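Local coordinates for protein antitoxin epsilon (Streptococcus pyogenes, PDB 1GVN) that neutralizes its cognate zeta toxin as the antitoxin of a plasmid-borne toxin-antitoxin system that kills cells losing the plasmid, at residues T8-I13 against E65-H70; A19-R24 against S75-S80; N27-H32 against L42-L47. All blocks are in the same frame, centred on the assembly; numbering follows the deposited sequence.

Contact 1 of 3, residues T8-I13 against E65-H70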
loop_
_atom_site.group_PDB
_atom_site.type_symbol
_atom_site.label_atom_id
_atom_site.label_comp_id
_atom_site.label_asym_id
_atom_site.label_seq_id
_atom_site.Cartn_x
_atom_site.Cartn_y
_atom_site.Cartn_z
ATOM N N THR A 8 -5.677 6.581 21.631
ATOM C CA THR A 8 -5.921 5.199 22.013
ATOM C C THR A 8 -7.084 4.628 21.210
ATOM O O THR A 8 -7.025 3.493 20.743
ATOM C CB THR A 8 -6.257 5.086 23.520
ATOM O OG1 THR A 8 -5.108 5.447 24.292
ATOM C CG2 THR A 8 -6.682 3.661 23.874
ATOM N N PHE A 9 -8.143 5.417 21.057
ATOM C CA PHE A 9 -9.314 4.973 20.311
ATOM C C PHE A 9 -8.949 4.784 18.836
ATOM O O PHE A 9 -9.346 3.801 18.202
ATOM C CB PHE A 9 -10.454 5.990 20.451
ATOM C CG PHE A 9 -11.733 5.567 19.779
ATOM C CD1 PHE A 9 -11.945 5.821 18.428
ATOM C CD2 PHE A 9 -12.722 4.901 20.497
ATOM C CE1 PHE A 9 -13.125 5.419 17.801
ATOM C CE2 PHE A 9 -13.908 4.494 19.878
ATOM C CZ PHE A 9 -14.108 4.752 18.530
ATOM N N GLU A 10 -8.186 5.730 18.297
ATOM C CA GLU A 10 -7.758 5.652 16.905
ATOM C C GLU A 10 -6.969 4.358 16.708
ATOM O O GLU A 10 -7.161 3.644 15.727
ATOM C CB GLU A 10 -6.868 6.845 16.557
ATOM C CG GLU A 10 -6.662 7.059 15.061
ATOM C CD GLU A 10 -7.927 7.525 14.359
ATOM O OE1 GLU A 10 -8.887 7.916 15.059
ATOM O OE2 GLU A 10 -7.962 7.513 13.111
ATOM N N ILE A 11 -6.083 4.058 17.652
ATOM C CA ILE A 11 -5.271 2.849 17.578
ATOM C C ILE A 11 -6.123 1.582 17.656
ATOM O O ILE A 11 -5.852 0.603 16.961
ATOM C CB ILE A 11 -4.200 2.835 18.694
ATOM C CG1 ILE A 11 -3.154 3.922 18.402
ATOM C CG2 ILE A 11 -3.552 1.455 18.793
ATOM C CD1 ILE A 11 -2.063 4.051 19.444
ATOM N N GLU A 12 -7.156 1.599 18.491
ATOM C CA GLU A 12 -8.025 0.437 18.622
ATOM C C GLU A 12 -8.746 0.166 17.304
ATOM O O GLU A 12 -8.911 -0.986 16.899
ATOM C CB GLU A 12 -9.045 0.655 19.744
ATOM C CG GLU A 12 -9.883 -0.578 20.069
ATOM C CD GLU A 12 -11.263 -0.559 19.423
ATOM O OE1 GLU A 12 -11.358 -0.323 18.198
ATOM O OE2 GLU A 12 -12.260 -0.791 20.144
ATOM N N ILE A 13 -9.179 1.229 16.636
ATOM C CA ILE A 13 -9.878 1.080 15.361
ATOM C C ILE A 13 -8.903 0.563 14.303
ATOM O O ILE A 13 -9.223 -0.357 13.552
ATOM C CB ILE A 13 -10.492 2.425 14.896
ATOM C CG1 ILE A 13 -11.564 2.881 15.893
ATOM C CG2 ILE A 13 -11.102 2.280 13.502
ATOM C CD1 ILE A 13 -12.738 1.926 16.040
ATOM N N GLU A 65 -0.449 11.274 12.483
ATOM C CA GLU A 65 0.158 10.111 11.854
ATOM C C GLU A 65 -0.772 8.906 11.971
ATOM O O GLU A 65 -0.825 8.070 11.073
ATOM C CB GLU A 65 1.511 9.802 12.500
ATOM C CG GLU A 65 2.575 10.852 12.220
ATOM C CD GLU A 65 3.896 10.535 12.897
ATOM O OE1 GLU A 65 3.887 10.278 14.120
ATOM O OE2 GLU A 65 4.941 10.546 12.212
ATOM N N LEU A 66 -1.514 8.825 13.074
ATOM C CA LEU A 66 -2.442 7.717 13.275
ATOM C C LEU A 66 -3.618 7.807 12.306
ATOM O O LEU A 66 -4.104 6.788 11.806
ATOM C CB LEU A 66 -2.959 7.707 14.716
ATOM C CG LEU A 66 -1.932 7.340 15.791
ATOM C CD1 LEU A 66 -2.559 7.480 17.162
ATOM C CD2 LEU A 66 -1.438 5.908 15.572
ATOM N N GLN A 67 -4.068 9.028 12.035
ATOM C CA GLN A 67 -5.186 9.228 11.128
ATOM C C GLN A 67 -4.750 8.858 9.714
ATOM O O GLN A 67 -5.549 8.361 8.919
ATOM C CB GLN A 67 -5.666 10.682 11.204
ATOM C CG GLN A 67 -6.112 11.084 12.611
ATOM C CD GLN A 67 -6.450 12.559 12.725
ATOM O OE1 GLN A 67 -5.695 13.415 12.266
ATOM N NE2 GLN A 67 -7.580 12.862 13.350
ATOM N N ALA A 68 -3.477 9.087 9.409
ATOM C CA ALA A 68 -2.944 8.730 8.102
ATOM C C ALA A 68 -2.895 7.205 8.023
ATOM O O ALA A 68 -3.276 6.620 7.013
ATOM C CB ALA A 68 -1.549 9.308 7.919
ATOM N N VAL A 69 -2.432 6.564 9.093
ATOM C CA VAL A 69 -2.362 5.106 9.118
ATOM C C VAL A 69 -3.762 4.537 8.956
ATOM O O VAL A 69 -3.966 3.550 8.253
ATOM C CB VAL A 69 -1.771 4.581 10.443
ATOM C CG1 VAL A 69 -1.955 3.068 10.536
ATOM C CG2 VAL A 69 -0.294 4.918 10.515
ATOM N N HIS A 70 -4.730 5.173 9.610
ATOM C CA HIS A 70 -6.112 4.730 9.533
ATOM C C HIS A 70 -6.587 4.785 8.076
ATOM O O HIS A 70 -7.251 3.865 7.599
ATOM C CB HIS A 70 -6.989 5.612 10.429
ATOM C CG HIS A 70 -8.376 5.087 10.632
ATOM N ND1 HIS A 70 -9.243 5.620 11.563
ATOM C CD2 HIS A 70 -9.052 4.088 10.018
ATOM C CE1 HIS A 70 -10.393 4.972 11.510
ATOM N NE2 HIS A 70 -10.304 4.039 10.580
HETATM O O HOH W 1 -9.271 10.946 14.377
#
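Two near-parallel helices of the epsilon antitoxin bundle, 5-31 and 63-83, meet here through Glu10 and His70, a histidine-carboxylate hydrogen bond laid across the interhelical groove. The segment axes run 9.8 Å apart at an angle of 19°. Glu10 leaves its helix with CG anti to the backbone N (chi1 -165°) and then bends at chi2, which carries the carboxylate along the groove toward His70. His70 ND1 donates to Glu10 OE2 over 2.8 Å; the oxygen lies in the plane of the imidazole, at its edge, while the N-H arrives from above the carboxylate plane, 53° out of it. Carboxylate and ring planes are steeply inclined to each other. The other carboxylate oxygen looks to the solvent-exposed Gln67: one water donates to Glu10 OE1 at 3.1 Å and accepts from Gln67 NE2 at 2.8 Å, so both oxygens of one glutamate are tied to helix 63-83. Beneath the polar end, Glu10 CG passes Leu66 CB at 3.8 Å, the two side chains sliding past each other in opposite directions. Leu66 CD1 and Ile11 CG1 are 3.8 Å apart, while Ile13 CG2 lies obliquely against His70 CE1 at 3.4 Å. The far imidazole nitrogen, NE2, is hydrogen-bonded to an acidic side chain of another protein's chain. His70 therefore bridges two acidic groups, which would be expected to stabilise a protonated ring. Apolar packing below a hydrogen bond between a partly exposed glutamate and a buried histidine marks a helix-helix interface of an all-helical bundle, continued into a protein-protein interface.

Contact 2 of 3, residues A19-R24 against S75-S80; sequences ASVYNR and SMNRYS
This is a buried helix-helix contact close to the centre of the folded chain, where helix 5-31 and helix 63-83 run side by side in the same general direction, with segment axes 9.5 Å apart and inclined by 27°. Val21 sits at the closest backbone approach and fills the space between the helices: its CG2 rests on Asn77 CA at 3.6 Å, and its CG1 lies 3.8 Å from Met76 O. One turn further on, Arg24 reaches across with its chain bent at chi3 (-57°), which swings the guanidinium back over the groove. Its end grips a single oxygen with two nitrogens: Asn77 OD1 receives NH1 of Arg24 at 2.8 Å and, less straight, NH2 of Arg24 at 3.2 Å. Arg24 NH1 also donates to Ser80 OG at 2.9 Å, and both acceptors lie close to the guanidinium plane, at its edge, which should restrain its rotation. A water that donates to Asn77 OD1 is hydrogen-bonded to Ser20 OG as well, giving that amide oxygen a third donor. Asn77 ND2 and Ser20 OG turn to side chains of another protein's chain, so the polar network continues into that interface. On the other flank Met76 packs against Leu46 and Leu50 of helix 42-54 and Tyr72 of the second subunit; the polar side faces the other protein.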
loop_
_atom_site.group_PDB
_atom_site.type_symbol
_atom_site.label_atom_id
_atom_site.label_comp_id
_atom_site.label_asym_id
_atom_site.label_seq_id
_atom_site.Cartn_x
_atom_site.Cartn_y
_atom_site.Cartn_z
ATOM N N ALA A 19 -6.479 -5.921 10.966
ATOM C CA ALA A 19 -6.588 -7.372 11.112
ATOM C C ALA A 19 -7.568 -7.911 10.071
ATOM O O ALA A 19 -7.368 -8.986 9.498
ATOM C CB ALA A 19 -7.062 -7.729 12.521
ATOM N N SER A 20 -8.630 -7.153 9.829
ATOM C CA SER A 20 -9.640 -7.539 8.856
ATOM C C SER A 20 -9.044 -7.604 7.448
ATOM O O SER A 20 -9.243 -8.579 6.716
ATOM C CB SER A 20 -10.791 -6.529 8.883
ATOM O OG SER A 20 -11.746 -6.820 7.885
ATOM N N VAL A 21 -8.307 -6.563 7.080
ATOM C CA VAL A 21 -7.690 -6.478 5.757
ATOM C C VAL A 21 -6.568 -7.506 5.602
ATOM O O VAL A 21 -6.486 -8.210 4.589
ATOM C CB VAL A 21 -7.130 -5.050 5.517
ATOM C CG1 VAL A 21 -6.406 -4.975 4.183
ATOM C CG2 VAL A 21 -8.275 -4.039 5.552
ATOM N N TYR A 22 -5.703 -7.595 6.606
ATOM C CA TYR A 22 -4.597 -8.540 6.546
ATOM C C TYR A 22 -5.132 -9.969 6.450
ATOM O O TYR A 22 -4.682 -10.758 5.616
ATOM C CB TYR A 22 -3.723 -8.419 7.790
ATOM C CG TYR A 22 -2.515 -9.316 7.739
ATOM C CD1 TYR A 22 -1.367 -8.933 7.043
ATOM C CD2 TYR A 22 -2.529 -10.567 8.355
ATOM C CE1 TYR A 22 -0.253 -9.784 6.960
ATOM C CE2 TYR A 22 -1.430 -11.421 8.278
ATOM C CZ TYR A 22 -0.299 -11.024 7.581
ATOM O OH TYR A 22 0.782 -11.870 7.513
ATOM N N ASN A 23 -6.094 -10.296 7.307
ATOM C CA ASN A 23 -6.667 -11.636 7.306
ATOM C C ASN A 23 -7.308 -12.008 5.978
ATOM O O ASN A 23 -7.192 -13.143 5.539
ATOM C CB ASN A 23 -7.674 -11.798 8.449
ATOM C CG ASN A 23 -6.991 -11.920 9.799
ATOM O OD1 ASN A 23 -5.869 -12.412 9.884
ATOM N ND2 ASN A 23 -7.666 -11.482 10.861
ATOM N N ARG A 24 -7.970 -11.050 5.336
ATOM C CA ARG A 24 -8.589 -11.303 4.039
ATOM C C ARG A 24 -7.494 -11.708 3.059
ATOM O O ARG A 24 -7.617 -12.698 2.339
ATOM C CB ARG A 24 -9.291 -10.039 3.525
ATOM C CG ARG A 24 -9.855 -10.154 2.108
ATOM C CD ARG A 24 -10.465 -8.829 1.653
ATOM N NE ARG A 24 -11.505 -8.385 2.577
ATOM C CZ ARG A 24 -11.541 -7.185 3.151
ATOM N NH1 ARG A 24 -10.594 -6.289 2.900
ATOM N NH2 ARG A 24 -12.515 -6.886 4.000
ATOM N N SER A 75 -7.820 2.442 2.598
ATOM C CA SER A 75 -7.503 2.274 1.181
ATOM C C SER A 75 -7.137 0.837 0.836
ATOM O O SER A 75 -7.524 0.340 -0.221
ATOM C CB SER A 75 -6.374 3.214 0.735
ATOM O OG SER A 75 -5.143 2.891 1.354
ATOM N N MET A 76 -6.390 0.171 1.709
ATOM C CA MET A 76 -6.017 -1.219 1.447
ATOM C C MET A 76 -7.239 -2.119 1.595
ATOM O O MET A 76 -7.304 -3.198 0.999
ATOM C CB MET A 76 -4.896 -1.671 2.392
ATOM C CG MET A 76 -3.528 -1.105 2.013
ATOM S SD MET A 76 -3.051 -1.590 0.323
ATOM C CE MET A 76 -1.278 -1.532 0.422
ATOM N N ASN A 77 -8.208 -1.680 2.394
ATOM C CA ASN A 77 -9.431 -2.453 2.570
ATOM C C ASN A 77 -10.116 -2.448 1.204
ATOM O O ASN A 77 -10.543 -3.489 0.697
ATOM C CB ASN A 77 -10.327 -1.805 3.635
ATOM C CG ASN A 77 -11.570 -2.630 3.936
ATOM O OD1 ASN A 77 -11.513 -3.859 4.011
ATOM N ND2 ASN A 77 -12.701 -1.953 4.130
ATOM N N ARG A 78 -10.188 -1.265 0.603
ATOM C CA ARG A 78 -10.802 -1.100 -0.711
ATOM C C ARG A 78 -10.015 -1.834 -1.795
ATOM O O ARG A 78 -10.580 -2.582 -2.585
ATOM C CB ARG A 78 -10.883 0.388 -1.083
ATOM C CG ARG A 78 -11.859 1.214 -0.240
ATOM C CD ARG A 78 -12.046 2.600 -0.849
ATOM N NE ARG A 78 -10.846 3.434 -0.759
ATOM C CZ ARG A 78 -10.560 4.230 0.270
ATOM N NH1 ARG A 78 -11.386 4.307 1.303
ATOM N NH2 ARG A 78 -9.450 4.955 0.262
ATOM N N TYR A 79 -8.708 -1.611 -1.826
ATOM C CA TYR A 79 -7.851 -2.234 -2.828
ATOM C C TYR A 79 -7.825 -3.763 -2.781
ATOM O O TYR A 79 -7.893 -4.417 -3.823
ATOM C CB TYR A 79 -6.422 -1.697 -2.702
ATOM C CG TYR A 79 -5.460 -2.322 -3.687
ATOM C CD1 TYR A 79 -5.602 -2.117 -5.060
ATOM C CD2 TYR A 79 -4.428 -3.149 -3.247
ATOM C CE1 TYR A 79 -4.738 -2.730 -5.971
ATOM C CE2 TYR A 79 -3.564 -3.763 -4.141
ATOM C CZ TYR A 79 -3.725 -3.554 -5.497
ATOM O OH TYR A 79 -2.903 -4.212 -6.372
ATOM N N SER A 80 -7.727 -4.334 -1.583
ATOM C CA SER A 80 -7.683 -5.788 -1.451
ATOM C C SER A 80 -8.936 -6.440 -2.034
ATOM O O SER A 80 -8.854 -7.478 -2.694
ATOM C CB SER A 80 -7.517 -6.197 0.021
ATOM O OG SER A 80 -8.600 -5.753 0.813
HETATM O O HOH W 2 -12.915 -4.933 6.384
#

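Contact 3 of 3, residues N27-H32 against L42-L47; sequences NYVLNH and LEVNLL
Tyr28 holds its ring anti to the backbone N, while Glu43 sends CG anti to its carbonyl carbon and then bends at chi2 (93°); together these torsions bring phenol and carboxylate into one another's reach. Tyr28 OH donates to Glu43 OE2 over 3.1 Å, meeting the oxygen on its anti side, somewhat out of the carboxylate plane. Ring and carboxylate planes are 32° apart, and the glutamate chain comes in obliquely to the ring, with Glu43 CG 3.4 Å from Tyr28 CE1. The phenol is thus held by its hydroxyl and by the aliphatic part of the same residue. Behind it, the His32 ring lies over one face of the tyrosine ring: the nitrogen ND1 of His32 stands 3.5 Å above the ring plane of Tyr28, over its centre. That nitrogen donates to the carbonyl oxygen of Tyr28 at 2.9 Å. The ND1 bond holds the imidazole in place where the chain first leaves helical geometry; the backbone N-H of His32 shares the same acceptor, and His32 NE2 is bonded in turn to Glu87 O. Lys86 gives Tyr28 OH a weak hydrogen bond from its backbone N and Glu43 OE2 a long, weak ion pair from its side chain. Alongside this polar end, Val29 supplies the apolar half of the contact. Its CG1 meets Val44 CG2 and its CG2 meets Leu47 CD2, each at 4.2 Å, with Val29 CG2 also 3.9 Å from Glu43 O. The segments run in roughly opposing directions, 139° apart with axes 9.9 Å from each other, so the end of helix 5-31 crosses the start of helix 42-54. Leu46, on the next face, packs on Tyr79 and Val83 of helix 63-83, which completes the three-helix core.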
loop_
_atom_site.group_PDB
_atom_site.type_symbol
_atom_site.label_atom_id
_atom_site.label_comp_id
_atom_site.label_asym_id
_atom_site.label_seq_id
_atom_site.Cartn_x
_atom_site.Cartn_y
_atom_site.Cartn_z
ATOM N N ASN A 27 -5.848 -15.124 4.053
ATOM C CA ASN A 27 -6.749 -16.216 3.693
ATOM C C ASN A 27 -6.697 -16.548 2.211
ATOM O O ASN A 27 -6.653 -17.716 1.826
ATOM C CB ASN A 27 -8.195 -15.884 4.078
ATOM C CG ASN A 27 -8.600 -16.517 5.392
ATOM O OD1 ASN A 27 -8.177 -17.629 5.711
ATOM N ND2 ASN A 27 -9.436 -15.819 6.159
ATOM N N TYR A 28 -6.708 -15.512 1.382
ATOM C CA TYR A 28 -6.672 -15.691 -0.063
ATOM C C TYR A 28 -5.372 -16.356 -0.502
ATOM O O TYR A 28 -5.385 -17.344 -1.242
ATOM C CB TYR A 28 -6.839 -14.331 -0.743
ATOM C CG TYR A 28 -6.851 -14.372 -2.252
ATOM C CD1 TYR A 28 -5.668 -14.515 -2.976
ATOM C CD2 TYR A 28 -8.043 -14.231 -2.960
ATOM C CE1 TYR A 28 -5.669 -14.508 -4.367
ATOM C CE2 TYR A 28 -8.055 -14.220 -4.355
ATOM C CZ TYR A 28 -6.862 -14.356 -5.048
ATOM O OH TYR A 28 -6.859 -14.313 -6.425
ATOM N N VAL A 29 -4.251 -15.818 -0.037
ATOM C CA VAL A 29 -2.942 -16.368 -0.382
ATOM C C VAL A 29 -2.842 -17.839 0.009
ATOM O O VAL A 29 -2.381 -18.668 -0.779
ATOM C CB VAL A 29 -1.807 -15.564 0.299
ATOM C CG1 VAL A 29 -0.473 -16.298 0.166
ATOM C CG2 VAL A 29 -1.705 -14.185 -0.348
ATOM N N LEU A 30 -3.288 -18.171 1.215
ATOM C CA LEU A 30 -3.235 -19.555 1.666
ATOM C C LEU A 30 -4.218 -20.432 0.896
ATOM O O LEU A 30 -3.871 -21.531 0.448
ATOM C CB LEU A 30 -3.525 -19.636 3.169
ATOM C CG LEU A 30 -2.474 -18.982 4.075
ATOM C CD1 LEU A 30 -2.911 -19.115 5.536
ATOM C CD2 LEU A 30 -1.116 -19.645 3.861
ATOM N N ASN A 31 -5.443 -19.945 0.731
ATOM C CA ASN A 31 -6.450 -20.713 0.015
ATOM C C ASN A 31 -6.036 -21.001 -1.421
ATOM O O ASN A 31 -6.326 -22.071 -1.948
ATOM C CB ASN A 31 -7.807 -19.996 0.050
ATOM C CG ASN A 31 -8.483 -20.088 1.419
ATOM O OD1 ASN A 31 -8.569 -21.167 2.014
ATOM N ND2 ASN A 31 -8.976 -18.956 1.918
ATOM N N HIS A 32 -5.347 -20.062 -2.056
ATOM C CA HIS A 32 -4.920 -20.279 -3.431
ATOM C C HIS A 32 -3.541 -20.908 -3.524
ATOM O O HIS A 32 -2.981 -21.036 -4.612
ATOM C CB HIS A 32 -4.969 -18.971 -4.222
ATOM C CG HIS A 32 -6.362 -18.489 -4.471
ATOM N ND1 HIS A 32 -7.135 -17.910 -3.488
ATOM C CD2 HIS A 32 -7.156 -18.589 -5.562
ATOM C CE1 HIS A 32 -8.345 -17.679 -3.961
ATOM N NE2 HIS A 32 -8.385 -18.083 -5.217
ATOM N N LEU A 42 1.145 -10.920 -7.520
ATOM C CA LEU A 42 0.447 -9.714 -7.071
ATOM C C LEU A 42 -0.146 -9.759 -5.663
ATOM O O LEU A 42 0.016 -8.810 -4.887
ATOM C CB LEU A 42 -0.645 -9.336 -8.082
ATOM C CG LEU A 42 -1.264 -7.942 -7.916
ATOM C CD1 LEU A 42 -0.158 -6.898 -7.853
ATOM C CD2 LEU A 42 -2.193 -7.646 -9.080
ATOM N N GLU A 43 -0.820 -10.850 -5.321
ATOM C CA GLU A 43 -1.442 -10.959 -4.007
ATOM C C GLU A 43 -0.429 -11.162 -2.893
ATOM O O GLU A 43 -0.662 -10.752 -1.756
ATOM C CB GLU A 43 -2.470 -12.096 -3.990
ATOM C CG GLU A 43 -3.539 -11.957 -5.068
ATOM C CD GLU A 43 -3.178 -12.690 -6.346
ATOM O OE1 GLU A 43 -1.975 -12.788 -6.665
ATOM O OE2 GLU A 43 -4.101 -13.160 -7.041
ATOM N N VAL A 44 0.690 -11.799 -3.221
ATOM C CA VAL A 44 1.741 -12.032 -2.247
ATOM C C VAL A 44 2.506 -10.724 -2.044
ATOM O O VAL A 44 2.958 -10.428 -0.942
ATOM C CB VAL A 44 2.694 -13.153 -2.718
ATOM C CG1 VAL A 44 3.873 -13.299 -1.757
ATOM C CG2 VAL A 44 1.925 -14.475 -2.786
ATOM N N ASN A 45 2.654 -9.946 -3.112
ATOM C CA ASN A 45 3.339 -8.662 -3.014
ATOM C C ASN A 45 2.531 -7.787 -2.052
ATOM O O ASN A 45 3.087 -7.114 -1.179
ATOM C CB ASN A 45 3.427 -8.001 -4.392
ATOM C CG ASN A 45 4.209 -6.701 -4.367
ATOM O OD1 ASN A 45 3.725 -5.675 -3.887
ATOM N ND2 ASN A 45 5.434 -6.742 -4.873
ATOM N N LEU A 46 1.211 -7.819 -2.196
ATOM C CA LEU A 46 0.338 -7.043 -1.322
ATOM C C LEU A 46 0.461 -7.525 0.120
ATOM O O LEU A 46 0.555 -6.721 1.050
ATOM C CB LEU A 46 -1.120 -7.168 -1.770
ATOM C CG LEU A 46 -2.159 -6.529 -0.841
ATOM C CD1 LEU A 46 -1.873 -5.047 -0.684
ATOM C CD2 LEU A 46 -3.549 -6.747 -1.406
ATOM N N LEU A 47 0.444 -8.841 0.305
ATOM C CA LEU A 47 0.565 -9.414 1.639
ATOM C C LEU A 47 1.841 -8.906 2.307
ATOM O O LEU A 47 1.827 -8.507 3.472
ATOM C CB LEU A 47 0.609 -10.946 1.566
ATOM C CG LEU A 47 0.783 -11.661 2.914
ATOM C CD1 LEU A 47 -0.465 -11.472 3.761
ATOM C CD2 LEU A 47 1.039 -13.148 2.692
#

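How the contacts relate
From the N terminus, helix 5-31 supplies the first partner of every contact: residues 8-13, then 19-24, then 27-32. The first loop to close is that of contact 3, where helix 42-54 turns back over the end of helix 5-31 after a ten-residue connection without helix. Helix 63-83 then returns alongside helix 5-31, closing contact 1 at 65-70 and contact 2 at 75-80. Contacts 1 and 2 cross along the chain, as expected of near-parallel helices, and contact 3 nests inside both. Contacts 2 and 3 touch through Tyr22 on Leu47 and Tyr79 on Leu42, whereas contacts 1 and 3 lie about 25 Å apart between centres, on opposite sides of the chain's centre.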